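Local coordinates for protein sgbp-b (Bacteroides uniformis, PDB 7K44) that probably binds xyloglucan at the cell surface, as a surface glycan-binding protein of a xyloglucan utilization locus, at residues Phe204-Asn216 with Ile373-Ile385. Numbering follows the deposited sequence.
Sequences FYPLENIVLNYDN and IEMYFDNFRVVKI. With CA (calcium ion), chain B.
Pro206 sets CG against Val383 CG1, at the centre of an inverse gamma turn, in the mainly beta domain assigned to xyloglucan binding. After a 3-10 segment, 207-209, the short strand 210-212 pairs antiparallel with 371-384 through a classic beta bulge, and the chain goes on to a calcium site. Asn209 grips Val382 at both its backbone N and its backbone O: its O accepts from Val382 N, and its ND2 gives Val382 O a bond of 2.9 Å that lies in the planes of both amide and carbonyl. CG stands beside the backbone N, chi1 -64°, which carries ND2 to that oxygen; CB rests on Val383 CG1. A leucine here has no donor to offer and is likely to leave the carbonyl of buried Val382 short of a hydrogen-bond partner. Ile210 lays CD1 on Asn379 CB, 3.8 Å away. At the bulge, two residues, Val211 and Leu212, stand opposite the single Phe380: Val211 N donates to Phe380 O at 2.8 Å, while the bond from Leu212 N to the same oxygen is weak. Leu212 O accepts from Phe380 N and sits at the edge of the Phe380 ring; alongside, Leu212 CD2 meets ring atom CD1 at 3.7 Å. Asn213 turns its O to the calcium, and its OD1 accepts from Asp215 N, closing an Asx turn. Tyr214 and Asp378 pass alongside, pointing opposite ways; the tyrosine brings its ring edge to Phe377 O, while its hydroxyl bonds to Asn263. Asp215 OD2 binds the calcium at 2.4 Å; backbone oxygens of Asp241 and Lys243 add two ligands. A water 2.4 Å from the metal donates to Asn379 OD1, though the Asn379 amide has its main polar partner in Asp241, and Asp378 chelates the ion through both OD1 and OD2.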
loop_
_atom_site.group_PDB
_atom_site.type_symbol
_atom_site.label_atom_id
_atom_site.label_comp_id
_atom_site.label_asym_id
_atom_site.label_seq_id
_atom_site.Cartn_x
_atom_site.Cartn_y
_atom_site.Cartn_z
ATOM N N PHE A 204 7.226 10.378 -1.726
ATOM C CA PHE A 204 7.668 8.994 -1.686
ATOM C C PHE A 204 9.161 8.904 -1.366
ATOM O O PHE A 204 9.960 9.770 -1.736
ATOM C CB PHE A 204 7.369 8.341 -3.041
ATOM C CG PHE A 204 7.564 6.861 -3.051
ATOM C CD1 PHE A 204 6.655 6.024 -2.425
ATOM C CD2 PHE A 204 8.644 6.306 -3.709
ATOM C CE1 PHE A 204 6.846 4.649 -2.435
ATOM C CE2 PHE A 204 8.843 4.943 -3.721
ATOM C CZ PHE A 204 7.938 4.115 -3.093
ATOM N N TYR A 205 9.534 7.851 -0.644
ATOM C CA TYR A 205 10.916 7.605 -0.249
ATOM C C TYR A 205 11.597 8.774 0.471
ATOM O O TYR A 205 12.643 9.263 0.024
ATOM C CB TYR A 205 11.753 7.114 -1.423
ATOM C CG TYR A 205 12.584 5.917 -1.030
ATOM C CD1 TYR A 205 12.029 4.640 -1.005
ATOM C CD2 TYR A 205 13.901 6.073 -0.633
ATOM C CE1 TYR A 205 12.795 3.542 -0.619
ATOM C CE2 TYR A 205 14.670 4.979 -0.243
ATOM C CZ TYR A 205 14.107 3.724 -0.241
ATOM O OH TYR A 205 14.866 2.640 0.148
ATOM N N PRO A 206 11.039 9.232 1.602
ATOM C CA PRO A 206 11.523 10.447 2.296
ATOM C C PRO A 206 12.789 10.213 3.114
ATOM O O PRO A 206 12.835 10.331 4.355
ATOM C CB PRO A 206 10.322 10.826 3.168
ATOM C CG PRO A 206 9.685 9.518 3.494
ATOM C CD PRO A 206 9.848 8.659 2.257
ATOM N N LEU A 207 13.874 9.910 2.403
ATOM C CA LEU A 207 15.146 9.640 3.077
ATOM C C LEU A 207 15.645 10.836 3.876
ATOM O O LEU A 207 16.304 10.661 4.908
ATOM C CB LEU A 207 16.211 9.254 2.055
ATOM C CG LEU A 207 16.088 7.870 1.436
ATOM C CD1 LEU A 207 17.224 7.641 0.453
ATOM C CD2 LEU A 207 16.097 6.821 2.542
ATOM N N GLU A 208 15.363 12.051 3.403
ATOM C CA GLU A 208 15.805 13.248 4.100
ATOM C C GLU A 208 15.163 13.374 5.473
ATOM O O GLU A 208 15.677 14.111 6.324
ATOM C CB GLU A 208 15.473 14.469 3.242
ATOM C CG GLU A 208 16.300 14.575 1.960
ATOM C CD GLU A 208 15.663 13.876 0.764
ATOM O OE1 GLU A 208 14.693 13.109 0.954
ATOM O OE2 GLU A 208 16.129 14.100 -0.378
ATOM N N ASN A 209 14.055 12.669 5.707
ATOM C CA ASN A 209 13.309 12.748 6.953
ATOM C C ASN A 209 13.660 11.636 7.931
ATOM O O ASN A 209 13.051 11.557 9.002
ATOM C CB ASN A 209 11.807 12.732 6.667
ATOM C CG ASN A 209 11.359 13.943 5.880
ATOM O OD1 ASN A 209 11.805 14.155 4.744
ATOM N ND2 ASN A 209 10.481 14.744 6.471
ATOM N N ILE A 210 14.651 10.803 7.602
ATOM C CA ILE A 210 15.081 9.720 8.479
ATOM C C ILE A 210 15.799 10.292 9.693
ATOM O O ILE A 210 16.698 11.138 9.561
ATOM C CB ILE A 210 15.995 8.760 7.701
ATOM C CG1 ILE A 210 15.182 7.917 6.721
ATOM C CG2 ILE A 210 16.780 7.854 8.653
ATOM C CD1 ILE A 210 14.375 6.803 7.397
ATOM N N VAL A 211 15.397 9.838 10.886
ATOM C CA VAL A 211 16.047 10.217 12.140
ATOM C C VAL A 211 16.842 9.077 12.761
ATOM O O VAL A 211 17.661 9.327 13.668
ATOM C CB VAL A 211 15.048 10.806 13.159
ATOM C CG1 VAL A 211 14.318 11.990 12.547
ATOM C CG2 VAL A 211 14.055 9.740 13.634
ATOM N N LEU A 212 16.633 7.843 12.312
ATOM C CA LEU A 212 17.364 6.693 12.844
ATOM C C LEU A 212 17.273 5.569 11.831
ATOM O O LEU A 212 16.172 5.108 11.509
ATOM C CB LEU A 212 16.768 6.239 14.173
ATOM C CG LEU A 212 17.329 4.924 14.730
ATOM C CD1 LEU A 212 18.825 5.046 15.076
ATOM C CD2 LEU A 212 16.572 4.473 15.959
ATOM N N ASN A 213 18.425 5.112 11.338
ATOM C CA ASN A 213 18.431 3.974 10.427
ATOM C C ASN A 213 19.482 2.928 10.755
ATOM O O ASN A 213 19.630 1.973 9.990
ATOM C CB ASN A 213 18.525 4.401 8.945
ATOM C CG ASN A 213 19.856 5.017 8.586
ATOM O OD1 ASN A 213 20.807 5.000 9.374
ATOM N ND2 ASN A 213 19.928 5.576 7.386
ATOM N N TYR A 214 20.212 3.081 11.853
ATOM C CA TYR A 214 21.214 2.117 12.304
ATOM C C TYR A 214 22.385 1.983 11.350
ATOM O O TYR A 214 23.209 1.066 11.511
ATOM C CB TYR A 214 20.605 0.751 12.594
ATOM C CG TYR A 214 19.530 0.793 13.659
ATOM C CD1 TYR A 214 19.824 1.231 14.945
ATOM C CD2 TYR A 214 18.242 0.374 13.381
ATOM C CE1 TYR A 214 18.852 1.261 15.935
ATOM C CE2 TYR A 214 17.254 0.388 14.353
ATOM C CZ TYR A 214 17.569 0.826 15.630
ATOM O OH TYR A 214 16.634 0.842 16.631
ATOM N N ASP A 215 22.467 2.864 10.353
ATOM C CA ASP A 215 23.557 2.858 9.398
ATOM C C ASP A 215 24.271 4.200 9.571
ATOM O O ASP A 215 25.065 4.353 10.510
ATOM C CB ASP A 215 23.037 2.554 7.991
ATOM C CG ASP A 215 22.414 1.155 7.887
ATOM O OD1 ASP A 215 23.143 0.161 8.068
ATOM O OD2 ASP A 215 21.195 1.043 7.636
ATOM N N ASN A 216 23.970 5.194 8.745
ATOM C CA ASN A 216 24.612 6.495 8.837
ATOM C C ASN A 216 23.864 7.500 9.714
ATOM O O ASN A 216 24.428 8.553 10.027
ATOM C CB ASN A 216 24.803 7.086 7.435
ATOM C CG ASN A 216 23.505 7.172 6.660
ATOM O OD1 ASN A 216 22.721 6.221 6.636
ATOM N ND2 ASN A 216 23.270 8.313 6.014
ATOM N N ILE A 373 8.884 -14.255 20.528
ATOM C CA ILE A 373 8.849 -12.956 19.864
ATOM C C ILE A 373 10.011 -12.878 18.886
ATOM O O ILE A 373 11.134 -13.277 19.213
ATOM C CB ILE A 373 8.965 -11.831 20.913
ATOM C CG1 ILE A 373 7.823 -11.916 21.927
ATOM C CG2 ILE A 373 9.028 -10.455 20.233
ATOM C CD1 ILE A 373 6.426 -11.778 21.322
ATOM N N GLU A 374 9.751 -12.345 17.690
ATOM C CA GLU A 374 10.832 -12.093 16.738
ATOM C C GLU A 374 10.380 -10.980 15.801
ATOM O O GLU A 374 9.509 -11.201 14.952
ATOM C CB GLU A 374 11.192 -13.360 15.960
ATOM C CG GLU A 374 12.322 -13.146 14.954
ATOM C CD GLU A 374 12.523 -14.331 14.017
ATOM O OE1 GLU A 374 11.901 -15.390 14.241
ATOM O OE2 GLU A 374 13.289 -14.192 13.040
ATOM N N MET A 375 10.973 -9.798 15.951
ATOM C CA MET A 375 10.542 -8.613 15.220
ATOM C C MET A 375 11.764 -7.771 14.896
ATOM O O MET A 375 12.767 -7.810 15.614
ATOM C CB MET A 375 9.562 -7.783 16.053
ATOM C CG MET A 375 8.384 -8.566 16.604
ATOM S SD MET A 375 7.533 -7.628 17.875
ATOM C CE MET A 375 7.274 -6.133 16.947
ATOM N N TYR A 376 11.663 -6.986 13.826
ATOM C CA TYR A 376 12.758 -6.170 13.319
ATOM C C TYR A 376 12.245 -4.773 13.004
ATOM O O TYR A 376 11.108 -4.600 12.549
ATOM C CB TYR A 376 13.360 -6.788 12.040
ATOM C CG TYR A 376 13.763 -8.234 12.212
ATOM C CD1 TYR A 376 12.832 -9.256 12.095
ATOM C CD2 TYR A 376 15.063 -8.560 12.537
ATOM C CE1 TYR A 376 13.200 -10.586 12.289
ATOM C CE2 TYR A 376 15.445 -9.881 12.716
ATOM C CZ TYR A 376 14.506 -10.882 12.601
ATOM O OH TYR A 376 14.907 -12.191 12.799
ATOM N N PHE A 377 13.113 -3.781 13.210
ATOM C CA PHE A 377 12.755 -2.371 13.102
ATOM C C PHE A 377 13.839 -1.619 12.339
ATOM O O PHE A 377 15.036 -1.873 12.529
ATOM C CB PHE A 377 12.672 -1.742 14.504
ATOM C CG PHE A 377 11.601 -2.318 15.374
ATOM C CD1 PHE A 377 11.843 -3.432 16.160
ATOM C CD2 PHE A 377 10.343 -1.730 15.411
ATOM C CE1 PHE A 377 10.841 -3.950 16.965
ATOM C CE2 PHE A 377 9.342 -2.253 16.208
ATOM C CZ PHE A 377 9.594 -3.366 16.976
ATOM N N ASP A 378 13.432 -0.649 11.518
ATOM C CA ASP A 378 14.387 0.164 10.776
ATOM C C ASP A 378 13.702 1.426 10.279
ATOM O O ASP A 378 12.469 1.543 10.268
ATOM C CB ASP A 378 14.952 -0.628 9.584
ATOM C CG ASP A 378 16.339 -0.149 9.115
ATOM O OD1 ASP A 378 16.907 0.865 9.592
ATOM O OD2 ASP A 378 16.862 -0.844 8.213
ATOM N N ASN A 379 14.531 2.370 9.842
ATOM C CA ASN A 379 14.091 3.519 9.043
ATOM C C ASN A 379 13.016 4.353 9.740
ATOM O O ASN A 379 11.928 4.561 9.210
ATOM C CB ASN A 379 13.653 3.086 7.642
ATOM C CG ASN A 379 14.830 2.790 6.742
ATOM O OD1 ASN A 379 15.935 3.276 6.980
ATOM N ND2 ASN A 379 14.592 2.014 5.685
ATOM N N PHE A 380 13.349 4.854 10.933
ATOM C CA PHE A 380 12.460 5.787 11.615
ATOM C C PHE A 380 12.573 7.156 10.950
ATOM O O PHE A 380 13.677 7.680 10.763
ATOM C CB PHE A 380 12.815 5.888 13.099
ATOM C CG PHE A 380 12.623 4.611 13.866
ATOM C CD1 PHE A 380 13.603 3.628 13.865
ATOM C CD2 PHE A 380 11.473 4.401 14.602
ATOM C CE1 PHE A 380 13.439 2.443 14.583
ATOM C CE2 PHE A 380 11.291 3.221 15.324
ATOM C CZ PHE A 380 12.269 2.241 15.308
ATOM N N ARG A 381 11.428 7.732 10.584
ATOM C CA ARG A 381 11.379 9.032 9.927
ATOM C C ARG A 381 10.237 9.843 10.517
ATOM O O ARG A 381 9.279 9.286 11.055
ATOM C CB ARG A 381 11.220 8.923 8.401
ATOM C CG ARG A 381 9.978 8.170 7.917
ATOM C CD ARG A 381 10.281 6.729 7.563
ATOM N NE ARG A 381 9.181 6.068 6.848
ATOM C CZ ARG A 381 9.116 4.755 6.654
ATOM N NH1 ARG A 381 8.079 4.221 5.992
ATOM N NH2 ARG A 381 10.099 3.965 7.103
ATOM N N VAL A 382 10.363 11.168 10.444
ATOM C CA VAL A 382 9.291 12.084 10.838
ATOM C C VAL A 382 8.763 12.733 9.568
ATOM O O VAL A 382 9.516 13.413 8.856
ATOM C CB VAL A 382 9.770 13.149 11.838
ATOM C CG1 VAL A 382 8.602 14.085 12.165
ATOM C CG2 VAL A 382 10.326 12.507 13.101
ATOM N N VAL A 383 7.466 12.533 9.288
ATOM C CA VAL A 383 6.874 12.920 8.012
ATOM C C VAL A 383 5.485 13.499 8.234
ATOM O O VAL A 383 4.828 13.238 9.240
ATOM C CB VAL A 383 6.777 11.729 7.030
ATOM C CG1 VAL A 383 8.161 11.262 6.587
ATOM C CG2 VAL A 383 5.980 10.598 7.647
ATOM N N LYS A 384 5.018 14.251 7.238
ATOM C CA LYS A 384 3.667 14.786 7.294
ATOM C C LYS A 384 2.650 13.673 7.082
ATOM O O LYS A 384 2.865 12.748 6.288
ATOM C CB LYS A 384 3.500 15.862 6.224
ATOM C CG LYS A 384 4.169 17.163 6.612
ATOM C CD LYS A 384 3.947 18.287 5.616
ATOM C CE LYS A 384 4.543 19.585 6.155
ATOM N NZ LYS A 384 4.630 20.658 5.121
ATOM N N ILE A 385 1.546 13.758 7.814
ATOM C CA ILE A 385 0.399 12.888 7.593
ATOM C C ILE A 385 -0.401 13.422 6.405
ATOM O O ILE A 385 -0.777 12.671 5.505
ATOM C CB ILE A 385 -0.488 12.801 8.851
ATOM C CG1 ILE A 385 0.331 12.386 10.078
ATOM C CG2 ILE A 385 -1.651 11.844 8.617
ATOM C CD1 ILE A 385 -0.330 12.768 11.395
HETATM CA CA CA B . 19.036 0.337 8.291
HETATM O O HOH W 1 17.515 5.307 5.711
HETATM O O HOH W 2 18.279 2.025 6.749
#